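Local coordinates for protein STI-1 (Caenorhabditis elegans, PDB 4GCN), which binds the chaperones Hsp70 and Hsp90, inhibits the ATPase activity of Hsp90, and contributes to gonad development, longevity and thermotolerance, at residues Ala10-Gly15 and Asn41-Asn46; Ala59-Phe64 and Gly90-Lys95; Lys67-Gly72 and Ala83-Arg88. One frame throughout, in Å; residues are numbered along the deposited sequence. Where two conformers were deposited one is given.

Overall arrangement
All three contacts join neighbouring helices of the N-terminal tetratricopeptide repeat (TPR) domain. Contact 1 links helix 3-20 to helix 42-54, with helix 24-37 between them in the chain; contacts 2 and 3 lie on one antiparallel pair, helix 58-74 with helix 79-95, with contact 3 nested inside the loop that contact 2 closes. The centres of contacts 2 and 3 are about 11 Å apart, and Cys61 SG meets Arg88 CG at 3.7 Å between them. Contact 1 is centred about 14 Å from contact 3 and about 19 Å from contact 2. Asn46 ties it to contact 3, its OD1 lying 3.3 Å from both Ala68 CB and Ala85 CB.

Contact 1: residues Ala10-Gly15 and Asn41-Asn46; sequences AEKDLG and NITFYN
The Phe44 ring meets the side chain of Lys12 along its CD1-CE1 side. Lys12 CD lies in the ring plane at the edge, 4.0 Å from Phe44 CE1, while Lys12 CB approaches the same carbon obliquely at 3.7 Å. One face of the ring carries Asn41 CB from its own segment, 3.6 Å above the plane and displaced toward the rim. With CG placed beside its backbone N (chi1 -51°), Phe44 brings the ring nearer to helix 3-20 than its CB direction alone would. It also touches Ala34 and Ile35 of helix 24-37, so the buried ring is shared between three helices.

The two side chains, Lys12 and Phe44, cross at about a right angle. The lysine leaves its helix with CG anti to the backbone N (chi1 178°), which carries the chain across, and Lys12 CD meets Thr43 CG2 at 3.7 Å. The aliphatic carbons therefore do all the touching; the bend at chi3 then turns CE and NZ aside, and Lys12 NZ forms a salt bridge with Asp13 OD1 at 3.4 Å.

Asn41 is the N-cap of helix 42-54: its OD1 accepts from Thr43 N at 3.0 Å, the donor tilted 32° from the carbonyl plane. This bond holds the Asn41 side chain at the first turn, beside Phe44. Glu11 is steadied separately by a hydrogen bond to His30 of helix 24-37. Such a meeting of the first helices of neighbouring repeats, here predicted as TPR 1 and TPR 2, is typical of the TPR superhelix, in which these helices line the concave surface.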
ATOM      1  N   ALA A  10     -15.114   9.440  -2.516  1.00 29.73           N
ATOM      2  CA  ALA A  10     -16.237   9.243  -1.636  1.00 29.96           C
ATOM      3  C   ALA A  10     -16.322   7.741  -1.292  1.00 29.70           C
ATOM      4  O   ALA A  10     -16.520   7.384  -0.149  1.00 30.91           O
ATOM      5  CB  ALA A  10     -17.556   9.754  -2.280  1.00 30.51           C
ATOM      6  N   GLU A  11     -16.148   6.869  -2.265  1.00 29.59           N
ATOM      7  CA  GLU A  11     -16.058   5.446  -1.975  1.00 31.13           C
ATOM      8  C   GLU A  11     -14.892   5.062  -1.040  1.00 29.51           C
ATOM      9  O   GLU A  11     -15.066   4.245  -0.140  1.00 30.12           O
ATOM     10  CB  GLU A  11     -15.974   4.633  -3.264  1.00 30.51           C
ATOM     11  CG  GLU A  11     -17.327   4.446  -3.972  1.00 33.02           C
ATOM     12  CD  GLU A  11     -18.288   3.535  -3.185  1.00 34.55           C
ATOM     13  OE1 GLU A  11     -17.895   2.721  -2.327  1.00 35.47           O
ATOM     14  OE2 GLU A  11     -19.466   3.643  -3.414  1.00 37.53           O
ATOM     15  N   LYS A  12     -13.741   5.703  -1.218  1.00 27.54           N
ATOM     16  CA  LYS A  12     -12.602   5.477  -0.341  1.00 27.34           C
ATOM     17  C   LYS A  12     -12.972   5.818   1.106  1.00 28.01           C
ATOM     18  O   LYS A  12     -12.587   5.110   2.034  1.00 27.95           O
ATOM     19  CB  LYS A  12     -11.403   6.330  -0.796  1.00 31.23           C
ATOM     20  CG  LYS A  12     -10.151   6.231   0.075  1.00 30.52           C
ATOM     21  CD  LYS A  12      -9.333   7.496   0.016  1.00 36.29           C
ATOM     22  CE  LYS A  12     -10.088   8.587   0.730  1.00 38.15           C
ATOM     23  NZ  LYS A  12      -9.166   9.627   1.123  1.00 38.81           N
ATOM     24  N   ASP A  13     -13.670   6.910   1.273  1.00 29.73           N
ATOM     25  CA  ASP A  13     -14.059   7.364   2.613  1.00 30.74           C
ATOM     26  C   ASP A  13     -15.007   6.329   3.255  1.00 29.51           C
ATOM     27  O   ASP A  13     -14.930   6.029   4.467  1.00 29.12           O
ATOM     28  CB  ASP A  13     -14.635   8.771   2.541  1.00 32.19           C
ATOM     29  CG  ASP A  13     -13.574   9.821   2.283  1.00 34.53           C
ATOM     30  OD1 ASP A  13     -12.359   9.530   2.395  1.00 35.92           O
ATOM     31  OD2 ASP A  13     -13.945  10.939   1.950  1.00 38.02           O
ATOM     32  N   LEU A  14     -15.876   5.736   2.440  1.00 31.49           N
ATOM     33  CA  LEU A  14     -16.755   4.669   2.915  1.00 31.35           C
ATOM     34  C   LEU A  14     -15.926   3.434   3.263  1.00 30.97           C
ATOM     35  O   LEU A  14     -16.174   2.717   4.261  1.00 28.83           O
ATOM     36  CB  LEU A  14     -17.829   4.303   1.853  1.00 31.88           C
ATOM     37  CG  LEU A  14     -18.825   5.427   1.483  1.00 32.12           C
ATOM     38  CD1 LEU A  14     -19.889   4.936   0.505  1.00 32.49           C
ATOM     39  CD2 LEU A  14     -19.523   5.987   2.707  1.00 32.41           C
ATOM     40  N   GLY A  15     -14.986   3.105   2.409  1.00 29.07           N
ATOM     41  CA  GLY A  15     -14.035   2.022   2.751  1.00 29.36           C
ATOM     42  C   GLY A  15     -13.283   2.225   4.087  1.00 28.32           C
ATOM     43  O   GLY A  15     -13.119   1.257   4.878  1.00 26.53           O
ATOM     44  N   ASN A  41      -5.531   6.460  -8.942  1.00 28.49           N
ATOM     45  CA  ASN A  41      -5.250   7.023  -7.595  1.00 27.53           C
ATOM     46  C   ASN A  41      -4.554   6.003  -6.674  1.00 26.57           C
ATOM     47  O   ASN A  41      -5.139   5.007  -6.180  1.00 26.67           O
ATOM     48  CB  ASN A  41      -6.523   7.567  -6.987  1.00 27.76           C
ATOM     49  CG  ASN A  41      -6.299   8.318  -5.677  1.00 28.74           C
ATOM     50  OD1 ASN A  41      -5.291   8.155  -5.028  1.00 28.10           O
ATOM     51  ND2 ASN A  41      -7.272   9.172  -5.294  1.00 29.98           N
ATOM     52  N   ILE A  42      -3.275   6.255  -6.441  1.00 24.86           N
ATOM     53  CA  ILE A  42      -2.438   5.384  -5.594  1.00 23.07           C
ATOM     54  C   ILE A  42      -3.047   5.083  -4.216  1.00 24.80           C
ATOM     55  O   ILE A  42      -2.897   3.976  -3.715  1.00 26.05           O
ATOM     56  CB  ILE A  42      -1.013   5.986  -5.402  1.00 24.49           C
ATOM     57  CG1 ILE A  42      -0.027   4.934  -4.821  1.00 22.59           C
ATOM     58  CG2 ILE A  42      -1.008   7.210  -4.433  1.00 25.85           C
ATOM     59  CD1 ILE A  42       1.444   5.402  -4.821  1.00 19.90           C
ATOM     60  N   THR A  43      -3.707   6.054  -3.613  1.00 26.47           N
ATOM     61  CA  THR A  43      -4.242   5.909  -2.258  1.00 25.50           C
ATOM     62  C   THR A  43      -5.110   4.637  -2.146  1.00 26.50           C
ATOM     63  O   THR A  43      -5.070   3.954  -1.136  1.00 28.64           O
ATOM     64  CB  THR A  43      -5.139   7.094  -1.894  1.00 28.96           C
ATOM     65  OG1 THR A  43      -4.386   8.296  -2.009  1.00 31.41           O
ATOM     66  CG2 THR A  43      -5.673   6.983  -0.471  1.00 32.34           C
ATOM     67  N   PHE A  44      -5.831   4.299  -3.204  1.00 25.76           N
ATOM     68  CA  PHE A  44      -6.784   3.152  -3.102  1.00 25.45           C
ATOM     69  C   PHE A  44      -6.034   1.835  -3.003  1.00 24.52           C
ATOM     70  O   PHE A  44      -6.498   0.880  -2.335  1.00 23.45           O
ATOM     71  CB  PHE A  44      -7.771   3.115  -4.265  1.00 25.51           C
ATOM     72  CG  PHE A  44      -8.488   4.406  -4.539  1.00 24.38           C
ATOM     73  CD1 PHE A  44      -8.720   5.364  -3.531  1.00 24.94           C
ATOM     74  CD2 PHE A  44      -8.935   4.685  -5.829  1.00 27.03           C
ATOM     75  CE1 PHE A  44      -9.356   6.557  -3.825  1.00 26.75           C
ATOM     76  CE2 PHE A  44      -9.573   5.849  -6.118  1.00 26.68           C
ATOM     77  CZ  PHE A  44      -9.763   6.810  -5.134  1.00 28.43           C
ATOM     78  N   TYR A  45      -4.924   1.758  -3.738  1.00 24.42           N
ATOM     79  CA  TYR A  45      -4.060   0.564  -3.762  1.00 23.58           C
ATOM     80  C   TYR A  45      -3.316   0.374  -2.458  1.00 23.98           C
ATOM     81  O   TYR A  45      -3.340  -0.758  -1.874  1.00 25.93           O
ATOM     82  CB  TYR A  45      -3.128   0.593  -4.960  1.00 24.81           C
ATOM     83  CG  TYR A  45      -3.845   0.689  -6.257  1.00 24.46           C
ATOM     84  CD1 TYR A  45      -4.315  -0.448  -6.913  1.00 27.00           C
ATOM     85  CD2 TYR A  45      -4.035   1.892  -6.874  1.00 25.67           C
ATOM     86  CE1 TYR A  45      -4.942  -0.372  -8.144  1.00 27.31           C
ATOM     87  CE2 TYR A  45      -4.662   1.966  -8.100  1.00 27.55           C
ATOM     88  CZ  TYR A  45      -5.125   0.823  -8.726  1.00 27.26           C
ATOM     89  OH  TYR A  45      -5.760   0.900  -9.923  1.00 28.80           O
ATOM     90  N   ASN A  46      -2.879   1.480  -1.869  1.00 23.69           N
ATOM     91  CA  ASN A  46      -2.262   1.425  -0.581  1.00 22.57           C
ATOM     92  C   ASN A  46      -3.307   1.065   0.472  1.00 25.31           C
ATOM     93  O   ASN A  46      -2.979   0.306   1.377  1.00 25.55           O
ATOM     94  CB  ASN A  46      -1.555   2.727  -0.156  1.00 22.87           C
ATOM     95  CG  ASN A  46      -0.203   2.968  -0.860  1.00 23.65           C
ATOM     96  OD1 ASN A  46       0.454   2.031  -1.283  1.00 25.03           O
ATOM     97  ND2 ASN A  46       0.221   4.260  -0.956  1.00 22.40           N
TER

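Contact 2: residues Ala59-Phe64 and Gly90-Lys95; sequences AECVQF and GNAFQK
Cys61 and Val62, one after the other on helix 58-74, both press on Ala92. Cys61 has SG anti to its backbone N (chi1 176°), which carries the sulfur across to Ala92 CB at 3.9 Å. It also touches Tyr52 and Phe53 of helix 42-54, so the thiol sits buried between three helices. At Val62 the two methyls divide the work. Val62 CG2 packs on Ala92 CB at 3.7 Å and also stands over one face of the Phe93 ring, in a CH-pi contact 4.1 Å from the centroid and 23° off the normal. Val62 CG1 reaches the rim, 3.7 Å from Phe93 CE2. Farther along, Phe64 meets the ring of Tyr52 on helix 42-54.

The two segments run antiparallel at 160°, their axes 8.8 Å apart, a close helix pair of the TPR fold joining predicted repeats TPR 2 and TPR 3. Ala92 lies where the backbones come nearest, and its single methyl lets Val62 CA approach Ala92 CA to 6.4 Å.

With an alanine at Val62, both outer methyls would go, and the Phe93 ring would probably lose its CH-pi partner and be freer to turn. From the second segment Phe93 also meets the ring of Trp105 of helix 99-112.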
ATOM      1  N   ALA A  59       0.493 -12.080   0.965  1.00 24.35           N
ATOM      2  CA  ALA A  59       0.823 -12.160  -0.495  1.00 25.63           C
ATOM      3  C   ALA A  59      -0.054 -11.194  -1.280  1.00 24.71           C
ATOM      4  O   ALA A  59       0.429 -10.417  -2.090  1.00 21.75           O
ATOM      5  CB  ALA A  59       0.644 -13.570  -1.029  1.00 24.68           C
ATOM      6  N   GLU A  60      -1.339 -11.097  -0.890  1.00 25.79           N
ATOM      7  CA  GLU A  60      -2.226 -10.101  -1.536  1.00 24.81           C
ATOM      8  C   GLU A  60      -1.807  -8.642  -1.227  1.00 24.79           C
ATOM      9  O   GLU A  60      -1.839  -7.806  -2.103  1.00 22.67           O
ATOM     10  CB  GLU A  60      -3.653 -10.360  -1.154  1.00 25.29           C
ATOM     11  CG  GLU A  60      -4.165 -11.711  -1.602  1.00 31.44           C
ATOM     12  CD  GLU A  60      -3.943 -12.846  -0.601  1.00 37.41           C
ATOM     13  OE1 GLU A  60      -2.994 -12.891   0.266  1.00 34.95           O
ATOM     14  OE2 GLU A  60      -4.781 -13.761  -0.688  1.00 48.00           O
ATOM     15  N   CYS A  61      -1.380  -8.380   0.008  1.00 23.70           N
ATOM     16  CA  CYS A  61      -0.834  -7.082   0.401  1.00 24.00           C
ATOM     17  C   CYS A  61       0.301  -6.681  -0.543  1.00 26.00           C
ATOM     18  O   CYS A  61       0.278  -5.596  -1.115  1.00 22.86           O
ATOM     19  CB  CYS A  61      -0.368  -7.123   1.814  1.00 24.38           C
ATOM     20  SG  CYS A  61       0.426  -5.638   2.401  1.00 25.78           S
ATOM     21  N   VAL A  62       1.269  -7.573  -0.707  1.00 23.59           N
ATOM     22  CA  VAL A  62       2.393  -7.347  -1.602  1.00 24.20           C
ATOM     23  C   VAL A  62       1.912  -7.020  -2.999  1.00 23.71           C
ATOM     24  O   VAL A  62       2.435  -6.102  -3.614  1.00 22.89           O
ATOM     25  CB  VAL A  62       3.407  -8.536  -1.671  1.00 21.71           C
ATOM     26  CG1 VAL A  62       4.430  -8.379  -2.844  1.00 20.56           C
ATOM     27  CG2 VAL A  62       4.106  -8.730  -0.355  1.00 20.70           C
ATOM     28  N   GLN A  63       0.929  -7.766  -3.488  1.00 24.95           N
ATOM     29  CA  GLN A  63       0.395  -7.577  -4.845  1.00 27.82           C
ATOM     30  C   GLN A  63      -0.168  -6.180  -5.007  1.00 23.84           C
ATOM     31  O   GLN A  63       0.104  -5.512  -5.977  1.00 23.86           O
ATOM     32  CB  GLN A  63      -0.654  -8.666  -5.199  1.00 29.06           C
ATOM     33  CG  GLN A  63       0.003 -10.025  -5.375  1.00 33.75           C
ATOM     34  CD  GLN A  63      -0.907 -11.226  -5.118  1.00 34.75           C
ATOM     35  OE1 GLN A  63      -2.098 -11.160  -5.402  1.00 31.58           O
ATOM     36  NE2 GLN A  63      -0.325 -12.350  -4.623  1.00 32.43           N
ATOM     37  N   PHE A  64      -0.837  -5.692  -4.001  1.00 23.39           N
ATOM     38  CA  PHE A  64      -1.357  -4.341  -4.089  1.00 24.22           C
ATOM     39  C   PHE A  64      -0.314  -3.246  -3.894  1.00 24.81           C
ATOM     40  O   PHE A  64      -0.480  -2.137  -4.397  1.00 26.41           O
ATOM     41  CB  PHE A  64      -2.625  -4.192  -3.234  1.00 23.55           C
ATOM     42  CG  PHE A  64      -3.842  -4.655  -3.988  1.00 25.38           C
ATOM     43  CD1 PHE A  64      -4.071  -6.004  -4.199  1.00 27.23           C
ATOM     44  CD2 PHE A  64      -4.664  -3.735  -4.630  1.00 27.42           C
ATOM     45  CE1 PHE A  64      -5.158  -6.443  -4.980  1.00 30.00           C
ATOM     46  CE2 PHE A  64      -5.744  -4.168  -5.396  1.00 29.07           C
ATOM     47  CZ  PHE A  64      -5.985  -5.514  -5.588  1.00 30.09           C
ATOM     48  N   GLY A  90       7.714  -4.656   2.220  1.00 21.05           N
ATOM     49  CA  GLY A  90       8.783  -5.240   2.956  1.00 22.08           C
ATOM     50  C   GLY A  90       8.303  -5.909   4.230  1.00 24.50           C
ATOM     51  O   GLY A  90       8.677  -7.030   4.554  1.00 22.69           O
ATOM     52  N   ASN A  91       7.456  -5.188   4.967  1.00 24.48           N
ATOM     53  CA  ASN A  91       6.834  -5.756   6.116  1.00 24.56           C
ATOM     54  C   ASN A  91       5.981  -7.029   5.865  1.00 24.38           C
ATOM     55  O   ASN A  91       6.030  -7.998   6.644  1.00 24.79           O
ATOM     56  CB  ASN A  91       6.033  -4.664   6.801  1.00 25.80           C
ATOM     57  CG  ASN A  91       6.921  -3.703   7.563  1.00 31.24           C
ATOM     58  OD1 ASN A  91       7.075  -2.553   7.161  1.00 38.82           O
ATOM     59  ND2 ASN A  91       7.455  -4.135   8.674  1.00 33.11           N
ATOM     60  N   ALA A  92       5.200  -7.025   4.787  1.00 22.35           N
ATOM     61  CA  ALA A  92       4.424  -8.182   4.384  1.00 20.56           C
ATOM     62  C   ALA A  92       5.319  -9.388   4.077  1.00 23.42           C
ATOM     63  O   ALA A  92       4.945 -10.503   4.386  1.00 24.63           O
ATOM     64  CB  ALA A  92       3.472  -7.883   3.191  1.00 19.54           C
ATOM     65  N   PHE A  93       6.479  -9.157   3.455  1.00 23.79           N
ATOM     66  CA  PHE A  93       7.484 -10.174   3.250  1.00 23.97           C
ATOM     67  C   PHE A  93       8.129 -10.685   4.524  1.00 23.64           C
ATOM     68  O   PHE A  93       8.239 -11.901   4.726  1.00 23.86           O
ATOM     69  CB  PHE A  93       8.507  -9.778   2.235  1.00 21.70           C
ATOM     70  CG  PHE A  93       8.133 -10.137   0.825  1.00 22.45           C
ATOM     71  CD1 PHE A  93       7.920 -11.483   0.459  1.00 23.25           C
ATOM     72  CD2 PHE A  93       7.992  -9.163  -0.131  1.00 22.68           C
ATOM     73  CE1 PHE A  93       7.685 -11.827  -0.844  1.00 22.87           C
ATOM     74  CE2 PHE A  93       7.687  -9.507  -1.469  1.00 22.41           C
ATOM     75  CZ  PHE A  93       7.526 -10.823  -1.806  1.00 22.86           C
ATOM     76  N   GLN A  94       8.422  -9.814   5.452  1.00 23.38           N
ATOM     77  CA  GLN A  94       8.842 -10.289   6.765  1.00 25.63           C
ATOM     78  C   GLN A  94       7.825 -11.226   7.425  1.00 25.67           C
ATOM     79  O   GLN A  94       8.187 -12.210   8.072  1.00 23.95           O
ATOM     80  CB  GLN A  94       9.076  -9.161   7.755  1.00 26.68           C
ATOM     81  CG  GLN A  94      10.314  -8.357   7.593  1.00 27.58           C
ATOM     82  CD  GLN A  94      10.431  -7.341   8.700  1.00 28.25           C
ATOM     83  OE1 GLN A  94       9.779  -6.329   8.615  1.00 28.18           O
ATOM     84  NE2 GLN A  94      11.259  -7.631   9.750  1.00 29.42           N
ATOM     85  N   LYS A  95       6.565 -10.897   7.290  1.00 24.12           N
ATOM     86  CA  LYS A  95       5.533 -11.701   7.888  1.00 27.17           C
ATOM     87  C   LYS A  95       5.383 -13.072   7.208  1.00 26.80           C
ATOM     88  O   LYS A  95       4.799 -13.961   7.765  1.00 28.66           O
ATOM     89  CB  LYS A  95       4.221 -10.978   7.844  1.00 27.25           C
ATOM     90  CG  LYS A  95       4.177  -9.702   8.631  1.00 27.68           C
ATOM     91  CD  LYS A  95       3.983 -10.035  10.103  1.00 32.16           C
ATOM     92  CE  LYS A  95       3.913  -8.773  10.933  1.00 38.06           C
ATOM     93  NZ  LYS A  95       3.267  -9.076  12.261  1.00 40.79           N
TER

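Contact 3: residues Lys67-Gly72 and Ala83-Arg88; sequences KAVEVG and AKAMSR
Ala68 and Ala85 meet methyl to methyl, CB to CB at 3.7 Å, at the tight centre of an antiparallel helix pair of the TPR domain. Helix segments 67-72, in predicted repeat TPR 2, and 83-88, in predicted repeat TPR 3, run at 162° to each other with axes 8.9 Å apart. The two alanines also mark the nearest backbone approach, Ala68 CA to Ala85 CA 6.4 Å, a spacing that their small side chains permit. Asn46 of helix 42-54 packs on both of them, and Ile42 of the same helix adds to the cover of Ala68.

Val69 fills the next position. Its CG2 lies 4.1 Å from Ala85 CB and 3.9 Å from Met86 CG, so this one methyl sits between two residues of the partner helix. Met86 starts with CG beside its backbone N (chi1 -71°) and runs on extended, crossing Val69 at about a right angle. The chain thereby turns toward helix 58-74, where it also touches Arg73, while Trp105, Ser109 and Glu112 of helix 99-112 lie along it too.

Away from this buried seam the helices are lined by charge: Lys67 and Glu70 on one and Lys84 on the other are exposed and make no contact between the two segments. Arg88, partly exposed, instead touches Cys61 and Cys65, nearer the N-terminal end of helix 58-74. Back in the seam, the extended Met86 chain ends with its methyl, Met86 CE, 4.1 Å from Val69 CG1.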
ATOM      1  N   LYS A  67       1.088  -2.948  -7.364  1.00 24.12           N
ATOM      2  CA  LYS A  67       0.135  -2.069  -8.066  1.00 25.29           C
ATOM      3  C   LYS A  67       0.315  -0.558  -7.688  1.00 23.39           C
ATOM      4  O   LYS A  67       0.445   0.262  -8.568  1.00 23.85           O
ATOM      5  CB  LYS A  67      -1.329  -2.523  -7.870  1.00 28.01           C
ATOM      6  CG  LYS A  67      -1.769  -3.729  -8.684  1.00 33.19           C
ATOM      7  CD  LYS A  67      -3.182  -4.151  -8.219  1.00 35.21           C
ATOM      8  CE  LYS A  67      -3.726  -5.401  -8.866  1.00 38.67           C
ATOM      9  NZ  LYS A  67      -3.297  -5.555 -10.286  1.00 41.38           N
ATOM     10  N   ALA A  68       0.421  -0.221  -6.403  1.00 22.78           N
ATOM     11  CA  ALA A  68       0.613   1.148  -5.993  1.00 22.31           C
ATOM     12  C   ALA A  68       1.851   1.765  -6.632  1.00 23.52           C
ATOM     13  O   ALA A  68       1.829   2.888  -7.088  1.00 22.79           O
ATOM     14  CB  ALA A  68       0.685   1.228  -4.444  1.00 23.07           C
ATOM     15  N   VAL A  69       2.947   1.027  -6.610  1.00 22.34           N
ATOM     16  CA  VAL A  69       4.194   1.491  -7.157  1.00 23.32           C
ATOM     17  C   VAL A  69       4.029   1.743  -8.648  1.00 22.84           C
ATOM     18  O   VAL A  69       4.452   2.812  -9.147  1.00 26.03           O
ATOM     19  CB  VAL A  69       5.359   0.487  -6.925  1.00 23.25           C
ATOM     20  CG1 VAL A  69       6.599   0.861  -7.726  1.00 23.15           C
ATOM     21  CG2 VAL A  69       5.684   0.342  -5.472  1.00 20.51           C
ATOM     22  N   GLU A  70       3.424   0.819  -9.365  1.00 24.74           N
ATOM     23  CA  GLU A  70       3.274   0.948 -10.811  0.50 26.18           C
ATOM     24  C   GLU A  70       2.395   2.172 -11.165  1.00 28.30           C
ATOM     25  O   GLU A  70       2.749   3.012 -12.021  1.00 26.21           O
ATOM     26  CB  GLU A  70       2.644  -0.335 -11.346  0.50 29.08           C
ATOM     27  CG  GLU A  70       2.632  -0.453 -12.840  0.50 31.93           C
ATOM     28  CD  GLU A  70       2.054  -1.788 -13.275  0.50 34.59           C
ATOM     29  OE1 GLU A  70       2.330  -2.831 -12.617  0.50 35.09           O
ATOM     30  OE2 GLU A  70       1.299  -1.782 -14.255  0.50 39.12           O
ATOM     31  N   VAL A  71       1.258   2.252 -10.487  1.00 26.69           N
ATOM     32  CA  VAL A  71       0.313   3.337 -10.648  1.00 28.31           C
ATOM     33  C   VAL A  71       0.929   4.673 -10.241  1.00 27.12           C
ATOM     34  O   VAL A  71       0.701   5.694 -10.913  1.00 28.22           O
ATOM     35  CB  VAL A  71      -0.983   3.046  -9.811  1.00 27.36           C
ATOM     36  CG1 VAL A  71      -1.854   4.310  -9.677  1.00 29.13           C
ATOM     37  CG2 VAL A  71      -1.729   1.899 -10.484  1.00 26.89           C
ATOM     38  N   GLY A  72       1.635   4.679  -9.121  1.00 28.12           N
ATOM     39  CA  GLY A  72       2.274   5.874  -8.587  1.00 27.70           C
ATOM     40  C   GLY A  72       3.277   6.423  -9.576  1.00 30.21           C
ATOM     41  O   GLY A  72       3.358   7.645  -9.796  1.00 28.38           O
ATOM     42  N   ALA A  83       7.128   5.270  -1.680  1.00 23.42           N
ATOM     43  CA  ALA A  83       7.994   4.732  -0.621  1.00 22.15           C
ATOM     44  C   ALA A  83       7.204   3.949   0.424  1.00 23.57           C
ATOM     45  O   ALA A  83       7.662   2.879   0.872  1.00 22.70           O
ATOM     46  CB  ALA A  83       8.769   5.854   0.064  1.00 22.64           C
ATOM     47  N   LYS A  84       6.065   4.498   0.856  1.00 23.59           N
ATOM     48  CA  LYS A  84       5.182   3.805   1.819  1.00 23.62           C
ATOM     49  C   LYS A  84       4.736   2.452   1.291  1.00 23.01           C
ATOM     50  O   LYS A  84       4.757   1.506   2.065  1.00 23.89           O
ATOM     51  CB  LYS A  84       3.973   4.613   2.150  1.00 26.38           C
ATOM     52  CG  LYS A  84       3.052   3.942   3.180  1.00 30.06           C
ATOM     53  CD  LYS A  84       2.013   4.934   3.736  1.00 36.64           C
ATOM     54  CE  LYS A  84       0.971   5.352   2.670  1.00 35.12           C
ATOM     55  NZ  LYS A  84       0.070   6.448   3.162  1.00 35.72           N
ATOM     56  N   ALA A  85       4.395   2.342   0.001  1.00 22.65           N
ATOM     57  CA  ALA A  85       3.980   1.081  -0.571  1.00 23.69           C
ATOM     58  C   ALA A  85       5.120   0.096  -0.457  1.00 24.48           C
ATOM     59  O   ALA A  85       4.897  -1.081  -0.149  1.00 24.59           O
ATOM     60  CB  ALA A  85       3.546   1.199  -2.050  1.00 23.06           C
ATOM     61  N   MET A  86       6.321   0.578  -0.752  1.00 22.59           N
ATOM     62  CA  MET A  86       7.526  -0.250  -0.727  1.00 22.89           C
ATOM     63  C   MET A  86       7.837  -0.806   0.674  1.00 23.29           C
ATOM     64  O   MET A  86       8.074  -2.001   0.828  1.00 22.34           O
ATOM     65  CB  MET A  86       8.705   0.526  -1.308  1.00 20.99           C
ATOM     66  CG  MET A  86       8.566   0.703  -2.811  1.00 21.85           C
ATOM     67  SD  MET A  86       9.813   1.883  -3.342  1.00 21.54           S
ATOM     68  CE  MET A  86       9.614   1.776  -5.149  1.00 20.60           C
ATOM     69  N   SER A  87       7.756   0.011   1.717  1.00 23.72           N
ATOM     70  CA  SER A  87       8.000  -0.451   3.061  0.50 24.38           C
ATOM     71  C   SER A  87       6.913  -1.416   3.506  1.00 24.80           C
ATOM     72  O   SER A  87       7.187  -2.365   4.249  1.00 23.65           O
ATOM     73  CB  SER A  87       8.040   0.719   4.043  0.50 24.32           C
ATOM     74  OG  SER A  87       8.609   1.857   3.426  0.50 28.20           O
ATOM     75  N   ARG A  88       5.671  -1.135   3.084  1.00 22.79           N
ATOM     76  CA  ARG A  88       4.559  -2.030   3.450  1.00 26.13           C
ATOM     77  C   ARG A  88       4.802  -3.405   2.868  1.00 23.82           C
ATOM     78  O   ARG A  88       4.615  -4.437   3.536  1.00 20.92           O
ATOM     79  CB  ARG A  88       3.188  -1.492   3.000  1.00 25.92           C
ATOM     80  CG  ARG A  88       2.063  -2.474   3.401  1.00 30.32           C
ATOM     81  CD  ARG A  88       0.646  -1.930   3.402  1.00 29.98           C
ATOM     82  NE  ARG A  88       0.438  -0.911   4.439  1.00 32.28           N
ATOM     83  CZ  ARG A  88       0.062   0.334   4.170  1.00 37.56           C
ATOM     84  NH1 ARG A  88      -0.084   0.751   2.902  1.00 36.29           N
ATOM     85  NH2 ARG A  88      -0.147   1.175   5.178  1.00 37.57           N
TER